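PDB 3GLD: pilin from Streptococcus pyogenes serotype M1, which forms the backbone of the pilus as subunits joined by isopeptide bonds, and so supports adhesion to host cells, bacterial aggregation and biofilm formation. Local coordinates for residues L27-F39 / N188-E200. The protein carries 2 engineered substitutions. Numbering follows the deposited sequence.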
# COMPACT_ATOMS: atom_id res chain seq x y z
N LEU A 27 1.76 -0.05 -6.75
CA LEU A 27 1.71 1.33 -6.26
C LEU A 27 1.11 2.29 -7.28
O LEU A 27 1.60 2.41 -8.41
CB LEU A 27 3.12 1.80 -5.85
CG LEU A 27 4.04 0.81 -5.10
CD1 LEU A 27 5.45 1.38 -4.99
CD2 LEU A 27 3.49 0.49 -3.71
N VAL A 28 0.04 2.99 -6.89
CA VAL A 28 -0.53 4.05 -7.74
C VAL A 28 0.51 5.15 -8.02
O VAL A 28 0.66 5.61 -9.17
CB VAL A 28 -1.81 4.64 -7.14
CG1 VAL A 28 -2.36 5.80 -8.01
CG2 VAL A 28 -2.87 3.54 -7.01
N ASN A 29 1.25 5.52 -6.98
CA ASN A 29 2.36 6.45 -7.09
C ASN A 29 3.67 5.69 -6.83
O ASN A 29 3.87 5.22 -5.72
CB ASN A 29 2.19 7.56 -6.04
CG ASN A 29 3.33 8.58 -6.06
OD1 ASN A 29 4.43 8.32 -6.53
ND2 ASN A 29 3.04 9.78 -5.53
N SER A 30 4.56 5.62 -7.81
CA SER A 30 5.79 4.82 -7.69
C SER A 30 6.69 5.24 -6.52
O SER A 30 7.49 4.45 -6.01
CB SER A 30 6.59 4.84 -8.99
OG SER A 30 6.82 6.18 -9.39
N ASN A 31 6.53 6.48 -6.07
CA ASN A 31 7.30 7.00 -4.95
C ASN A 31 6.61 6.78 -3.61
O ASN A 31 7.03 7.33 -2.60
CB ASN A 31 7.57 8.50 -5.15
CG ASN A 31 8.49 8.78 -6.32
OD1 ASN A 31 9.57 8.19 -6.43
ND2 ASN A 31 8.08 9.70 -7.19
N ALA A 32 5.55 5.98 -3.59
CA ALA A 32 4.78 5.79 -2.34
C ALA A 32 5.64 5.25 -1.22
O ALA A 32 6.52 4.42 -1.45
CB ALA A 32 3.59 4.86 -2.58
N LEU A 33 5.37 5.73 -0.00
CA LEU A 33 5.83 5.08 1.22
C LEU A 33 5.10 3.75 1.44
O LEU A 33 3.91 3.63 1.08
CB LEU A 33 5.62 6.00 2.43
CG LEU A 33 6.57 7.21 2.62
CD1 LEU A 33 6.31 8.29 1.58
CD2 LEU A 33 6.41 7.77 4.02
N ILE A 34 5.81 2.76 1.98
CA ILE A 34 5.26 1.40 2.15
C ILE A 34 4.87 1.25 3.62
O ILE A 34 5.71 1.40 4.50
CB ILE A 34 6.30 0.28 1.74
CG1 ILE A 34 6.79 0.46 0.28
CG2 ILE A 34 5.76 -1.13 1.98
CD1 ILE A 34 5.67 0.48 -0.79
N PRO A 35 3.59 0.97 3.89
CA PRO A 35 3.12 0.87 5.28
C PRO A 35 3.68 -0.36 6.03
O PRO A 35 3.93 -1.39 5.41
CB PRO A 35 1.59 0.76 5.12
CG PRO A 35 1.40 0.19 3.74
CD PRO A 35 2.52 0.73 2.91
N ASN A 36 3.87 -0.23 7.34
CA ASN A 36 4.17 -1.35 8.22
C ASN A 36 2.88 -2.13 8.44
O ASN A 36 2.02 -1.68 9.19
CB ASN A 36 4.66 -0.90 9.60
CG ASN A 36 5.82 0.06 9.55
OD1 ASN A 36 5.83 1.04 10.29
ND2 ASN A 36 6.82 -0.22 8.72
N THR A 37 2.75 -3.27 7.79
CA THR A 37 1.54 -4.09 7.92
C THR A 37 1.82 -5.54 7.50
O THR A 37 2.77 -5.80 6.76
CB THR A 37 0.39 -3.54 7.03
OG1 THR A 37 -0.81 -4.30 7.24
CG2 THR A 37 0.76 -3.63 5.54
N ASP A 38 0.98 -6.46 7.96
CA ASP A 38 0.91 -7.82 7.41
C ASP A 38 -0.15 -7.91 6.34
O ASP A 38 -1.07 -7.09 6.31
CB ASP A 38 0.55 -8.81 8.51
CG ASP A 38 1.64 -8.96 9.55
OD1 ASP A 38 2.79 -8.53 9.27
OD2 ASP A 38 1.34 -9.49 10.65
N PHE A 39 -0.04 -8.92 5.46
CA PHE A 39 -1.16 -9.41 4.68
C PHE A 39 -1.26 -10.92 4.93
O PHE A 39 -0.23 -11.62 4.94
CB PHE A 39 -0.99 -9.12 3.19
CG PHE A 39 -1.02 -7.66 2.86
CD1 PHE A 39 -2.22 -6.95 2.88
CD2 PHE A 39 0.16 -6.97 2.59
CE1 PHE A 39 -2.23 -5.59 2.61
CE2 PHE A 39 0.16 -5.61 2.31
CZ PHE A 39 -1.04 -4.92 2.31
N ASN A 188 2.15 7.42 12.65
CA ASN A 188 1.22 6.40 13.14
C ASN A 188 1.87 5.02 13.00
O ASN A 188 3.04 4.94 12.60
CB ASN A 188 -0.15 6.48 12.41
CG ASN A 188 -0.04 6.38 10.91
OD1 ASN A 188 0.77 5.62 10.38
ND2 ASN A 188 -0.86 7.17 10.21
N GLN A 189 1.14 3.95 13.29
CA GLN A 189 1.69 2.60 13.20
C GLN A 189 2.17 2.23 11.78
O GLN A 189 3.11 1.47 11.63
CB GLN A 189 0.68 1.58 13.69
CG GLN A 189 -0.54 1.46 12.79
CD GLN A 189 -1.54 0.46 13.31
OE1 GLN A 189 -2.45 0.82 14.06
NE2 GLN A 189 -1.38 -0.81 12.94
N TYR A 190 1.53 2.80 10.76
CA TYR A 190 1.84 2.49 9.37
C TYR A 190 3.05 3.24 8.80
O TYR A 190 3.73 2.75 7.88
CB TYR A 190 0.61 2.77 8.47
CG TYR A 190 -0.65 2.06 8.94
CD1 TYR A 190 -0.77 0.67 8.87
CD2 TYR A 190 -1.73 2.78 9.45
CE1 TYR A 190 -1.92 0.03 9.31
CE2 TYR A 190 -2.89 2.15 9.88
CZ TYR A 190 -2.98 0.78 9.81
OH TYR A 190 -4.15 0.18 10.24
N TYR A 191 3.34 4.41 9.37
CA TYR A 191 4.39 5.29 8.87
C TYR A 191 5.08 5.97 10.05
O TYR A 191 4.48 6.80 10.74
CB TYR A 191 3.77 6.33 7.91
CG TYR A 191 3.03 5.68 6.77
CD1 TYR A 191 3.72 5.07 5.72
CD2 TYR A 191 1.63 5.65 6.75
CE1 TYR A 191 3.03 4.43 4.68
CE2 TYR A 191 0.95 5.02 5.74
CZ TYR A 191 1.65 4.42 4.70
OH TYR A 191 0.98 3.81 3.68
N LYS A 192 6.34 5.60 10.30
CA LYS A 192 7.02 5.97 11.54
C LYS A 192 7.68 7.32 11.44
O LYS A 192 7.88 7.85 10.34
CB LYS A 192 8.07 4.92 11.92
CG LYS A 192 7.49 3.54 12.23
CD LYS A 192 6.76 3.50 13.58
CE LYS A 192 6.47 2.05 14.00
NZ LYS A 192 5.96 1.95 15.41
N ALA A 193 8.03 7.87 12.59
CA ALA A 193 8.74 9.13 12.66
C ALA A 193 9.99 9.05 11.79
O ALA A 193 10.60 7.98 11.66
CB ALA A 193 9.10 9.45 14.08
N SER A 194 10.32 10.17 11.15
CA SER A 194 11.54 10.32 10.35
C SER A 194 11.48 9.77 8.94
O SER A 194 12.37 10.08 8.14
CB SER A 194 12.78 9.78 11.09
OG SER A 194 13.27 10.76 11.98
N GLU A 195 10.45 8.98 8.61
CA GLU A 195 10.14 8.66 7.21
C GLU A 195 10.02 9.97 6.42
O GLU A 195 9.51 10.93 6.94
CB GLU A 195 8.84 7.87 7.09
CG GLU A 195 8.99 6.40 7.41
CD GLU A 195 9.89 5.69 6.42
OE1 GLU A 195 9.52 5.62 5.22
OE2 GLU A 195 10.97 5.20 6.84
N LYS A 196 10.50 9.99 5.19
CA LYS A 196 10.48 11.19 4.33
C LYS A 196 9.33 11.19 3.34
O LYS A 196 8.99 10.14 2.77
CB LYS A 196 11.79 11.34 3.54
CG LYS A 196 13.10 11.37 4.37
CD LYS A 196 13.31 12.67 5.09
CE LYS A 196 14.70 12.71 5.77
NZ LYS A 196 14.69 12.14 7.16
N VAL A 197 8.75 12.37 3.12
CA VAL A 197 7.82 12.60 2.02
C VAL A 197 8.35 13.70 1.11
O VAL A 197 9.06 14.63 1.57
CB VAL A 197 6.38 12.95 2.48
CG1 VAL A 197 5.82 11.86 3.40
CG2 VAL A 197 6.32 14.31 3.15
N MET A 198 7.99 13.61 -0.16
CA MET A 198 8.50 14.50 -1.17
C MET A 198 7.60 15.74 -1.27
O MET A 198 6.37 15.62 -1.31
CB MET A 198 8.54 13.82 -2.52
CG MET A 198 9.42 12.58 -2.53
SD MET A 198 9.15 11.58 -4.01
CE MET A 198 10.02 12.50 -5.28
N ILE A 199 8.24 16.90 -1.35
CA ILE A 199 7.55 18.18 -1.47
C ILE A 199 8.08 18.94 -2.68
O ILE A 199 9.31 19.05 -2.86
CB ILE A 199 7.70 18.99 -0.17
CG1 ILE A 199 6.92 18.27 0.94
CG2 ILE A 199 7.17 20.45 -0.36
CD1 ILE A 199 6.97 18.93 2.27
N GLU A 200 7.17 19.46 -3.51
CA GLU A 200 7.51 20.29 -4.66
C GLU A 200 6.96 21.69 -4.43
O GLU A 200 5.79 21.82 -4.14
CB GLU A 200 6.88 19.76 -5.96
CG GLU A 200 7.50 18.49 -6.52
CD GLU A 200 6.87 18.06 -7.86
OE1 GLU A 200 5.92 18.74 -8.34
OE2 GLU A 200 7.32 17.03 -8.42
O HOH W 1 1.90 5.47 0.99
O HOH W 2 8.35 3.59 3.15
O HOH W 3 0.47 -2.02 11.15
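Leu33 reaches from the loop ahead of strand 37-45 and packs against Tyr191, Glu195, Lys196 and Val197. Its CB lies 3.8 Å from CE1 of Tyr191, oblique to the ring. CG stands anti to its own carbonyl carbon (chi1 -74°), which carries both methyl branches toward the start of strand 196-202. There CD1 packs 3.5 Å from the backbone O of Lys196 and also meets CG1 of Val197. The other branch, CD2, lies 3.7 Å from the same Lys196 O and also touches CB of Glu195. Asn234 also borders Leu33.

Pro35 lies alongside Tyr191, with CB 3.4 Å from the phenol OH. Polar links run beside this packing. The backbone N of Asn36 donates to O of Tyr190 at 3.0 Å, nearly straight at 160°. The same O receives a CA-H contact from Pro35, and Asn72 ND2 also binds it. Two waters add bridges. One links Leu33 O to Tyr191 OH, its Tyr191 end long, and one Ile34 N to Glu195 OE1.

At the far end, the side chains of Asn31 and Met198 cross at about a right angle, with SD of Met198 3.6 Å from CB of Asn31. The two segments come from the two successive domains of an all-beta pilin. Their meeting is an interdomain interface of apolar packing, one direct backbone bond and bridging water, within an elongated chain that stacks head to tail in the pilus.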